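Local coordinates for major capsid protein (Human herpesvirus 1, PDB 1NO7) that forms the main building block of the herpesvirus capsid shell, seen here as its protease-resistant upper domain, at residues 391-396 against 419-424. Residues are numbered along the deposited sequence; the frame is centred on the assembly and turned at random.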
loop_
_atom_site.group_PDB
_atom_site.type_symbol
_atom_site.label_atom_id
_atom_site.label_comp_id
_atom_site.label_asym_id
_atom_site.label_seq_id
_atom_site.Cartn_x
_atom_site.Cartn_y
_atom_site.Cartn_z
ATOM N N ASN A 391 14.708 -17.290 -15.083
ATOM C CA ASN A 391 15.778 -17.267 -16.070
ATOM C C ASN A 391 17.073 -17.375 -15.257
ATOM O O ASN A 391 17.915 -16.459 -15.268
ATOM C CB ASN A 391 15.736 -15.941 -16.846
ATOM C CG ASN A 391 17.119 -15.468 -17.295
ATOM O OD1 ASN A 391 17.733 -16.065 -18.180
ATOM N ND2 ASN A 391 17.620 -14.394 -16.666
ATOM N N MET A 392 17.230 -18.483 -14.531
ATOM C CA MET A 392 18.429 -18.662 -13.708
ATOM C C MET A 392 19.497 -19.586 -14.301
ATOM O O MET A 392 19.367 -20.099 -15.423
ATOM C CB MET A 392 18.041 -19.166 -12.315
ATOM C CG MET A 392 17.555 -20.593 -12.289
ATOM S SD MET A 392 16.515 -20.937 -10.837
ATOM C CE MET A 392 14.877 -21.075 -11.709
ATOM N N VAL A 393 20.558 -19.791 -13.525
ATOM C CA VAL A 393 21.678 -20.635 -13.933
ATOM C C VAL A 393 22.188 -21.494 -12.765
ATOM O O VAL A 393 22.990 -21.046 -11.928
ATOM C CB VAL A 393 22.829 -19.746 -14.510
ATOM C CG1 VAL A 393 24.210 -20.435 -14.334
ATOM C CG2 VAL A 393 22.527 -19.417 -16.002
ATOM N N VAL A 394 21.695 -22.727 -12.701
ATOM C CA VAL A 394 22.109 -23.657 -11.659
ATOM C C VAL A 394 22.927 -24.776 -12.289
ATOM O O VAL A 394 22.383 -25.680 -12.929
ATOM C CB VAL A 394 20.903 -24.259 -10.929
ATOM C CG1 VAL A 394 21.365 -25.325 -9.939
ATOM C CG2 VAL A 394 20.166 -23.159 -10.199
ATOM N N PRO A 395 24.256 -24.725 -12.118
ATOM C CA PRO A 395 25.108 -25.756 -12.695
ATOM C C PRO A 395 24.704 -27.121 -12.170
ATOM O O PRO A 395 24.203 -27.233 -11.043
ATOM C CB PRO A 395 26.501 -25.327 -12.246
ATOM C CG PRO A 395 26.245 -24.743 -10.916
ATOM C CD PRO A 395 25.024 -23.890 -11.180
ATOM N N GLU A 396 24.921 -28.139 -13.008
ATOM C CA GLU A 396 24.607 -29.535 -12.704
ATOM C C GLU A 396 25.365 -29.972 -11.460
ATOM O O GLU A 396 26.585 -29.801 -11.367
ATOM C CB GLU A 396 25.006 -30.429 -13.883
ATOM C CG GLU A 396 24.515 -31.857 -13.771
ATOM C CD GLU A 396 23.007 -31.945 -13.848
ATOM O OE1 GLU A 396 22.448 -31.638 -14.922
ATOM O OE2 GLU A 396 22.381 -32.317 -12.832
ATOM N N ASN A 419 29.591 -18.356 -12.384
ATOM C CA ASN A 419 28.244 -18.571 -12.919
ATOM C C ASN A 419 27.354 -17.342 -13.126
ATOM O O ASN A 419 26.318 -17.445 -13.805
ATOM C CB ASN A 419 27.488 -19.539 -12.014
ATOM C CG ASN A 419 28.076 -20.925 -12.025
ATOM O OD1 ASN A 419 27.793 -21.726 -12.916
ATOM N ND2 ASN A 419 28.908 -21.219 -11.036
ATOM N N LEU A 420 27.739 -16.201 -12.552
ATOM C CA LEU A 420 26.937 -14.972 -12.639
ATOM C C LEU A 420 26.704 -14.373 -14.021
ATOM O O LEU A 420 27.354 -13.395 -14.385
ATOM C CB LEU A 420 27.548 -13.902 -11.738
ATOM C CG LEU A 420 27.675 -14.358 -10.280
ATOM C CD1 LEU A 420 28.269 -13.242 -9.444
ATOM C CD2 LEU A 420 26.300 -14.739 -9.724
ATOM N N VAL A 421 25.762 -14.932 -14.775
ATOM C CA VAL A 421 25.460 -14.426 -16.113
ATOM C C VAL A 421 24.654 -13.133 -16.049
ATOM O O VAL A 421 23.666 -13.041 -15.320
ATOM C CB VAL A 421 24.621 -15.418 -16.918
ATOM C CG1 VAL A 421 24.616 -15.014 -18.394
ATOM C CG2 VAL A 421 25.142 -16.817 -16.714
ATOM N N ALA A 422 25.064 -12.146 -16.840
ATOM C CA ALA A 422 24.378 -10.859 -16.875
ATOM C C ALA A 422 22.896 -11.017 -17.239
ATOM O O ALA A 422 22.538 -11.860 -18.069
ATOM C CB ALA A 422 25.074 -9.938 -17.872
ATOM N N ASN A 423 22.045 -10.202 -16.614
ATOM C CA ASN A 423 20.598 -10.233 -16.853
ATOM C C ASN A 423 19.959 -11.555 -16.418
ATOM O O ASN A 423 18.972 -12.016 -17.004
ATOM C CB ASN A 423 20.296 -9.962 -18.332
ATOM C CG ASN A 423 20.451 -8.499 -18.697
ATOM O OD1 ASN A 423 19.687 -7.649 -18.243
ATOM N ND2 ASN A 423 21.447 -8.197 -19.512
ATOM N N THR A 424 20.530 -12.146 -15.373
ATOM C CA THR A 424 20.051 -13.408 -14.832
ATOM C C THR A 424 19.796 -13.250 -13.357
ATOM O O THR A 424 20.561 -12.584 -12.658
ATOM C CB THR A 424 21.089 -14.505 -14.996
ATOM O OG1 THR A 424 21.198 -14.839 -16.381
ATOM C CG2 THR A 424 20.705 -15.737 -14.178
#
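Asn419 meets Pro395 and Val393 where the two ends of a long loop, running from helix 382-389 to helix 425-431, come back together at the surface of the VP5 upper domain. Neither end is a strand; the outgoing residues 391-396 and the returning residues 419-424 run roughly antiparallel, the chain between them forming an excursion without helix or strand. The carboxamide of Asn419 turns its OD1 over the Pro395 ring, 3.9 Å from CB, while ND2 is held by a hydrogen bond to the carbonyl of Pro411. On the backbone side, Asn419 O faces Val393 CG1 at 3.7 Å. That same carbonyl accepts a weak bond from Val421 N, closing an inverse gamma turn centred on Leu420, whose side chain leaves the contact for His430 of helix 425-431. Val421 then points back, its CG2 meeting Val393 CG2 at 3.8 Å with the two side chains roughly perpendicular: the apolar touch between the loop ends. From Val421 to Thr424 the chain reverses in a type II beta turn. Asn423 offers its backbone instead of its side chain: its carbonyl O lies 2.8 Å from Asn391 ND2, but the N-H leans well off the line (123°) and the hydrogen bond is weak. Thr424, the buried member at the N-cap position of helix 425-431, makes no capping bond with its side chain. Its CG2 stands anti to the backbone N (chi1 -70° for OG1) and thereby reaches the backbone of residues 391-392, while Met392 turns its own side chain away to Val425 and Asn426 of that helix and Met441 of helix 438-442. The methyl CG2 of Thr424 sits 3.7 Å from Met392 CA.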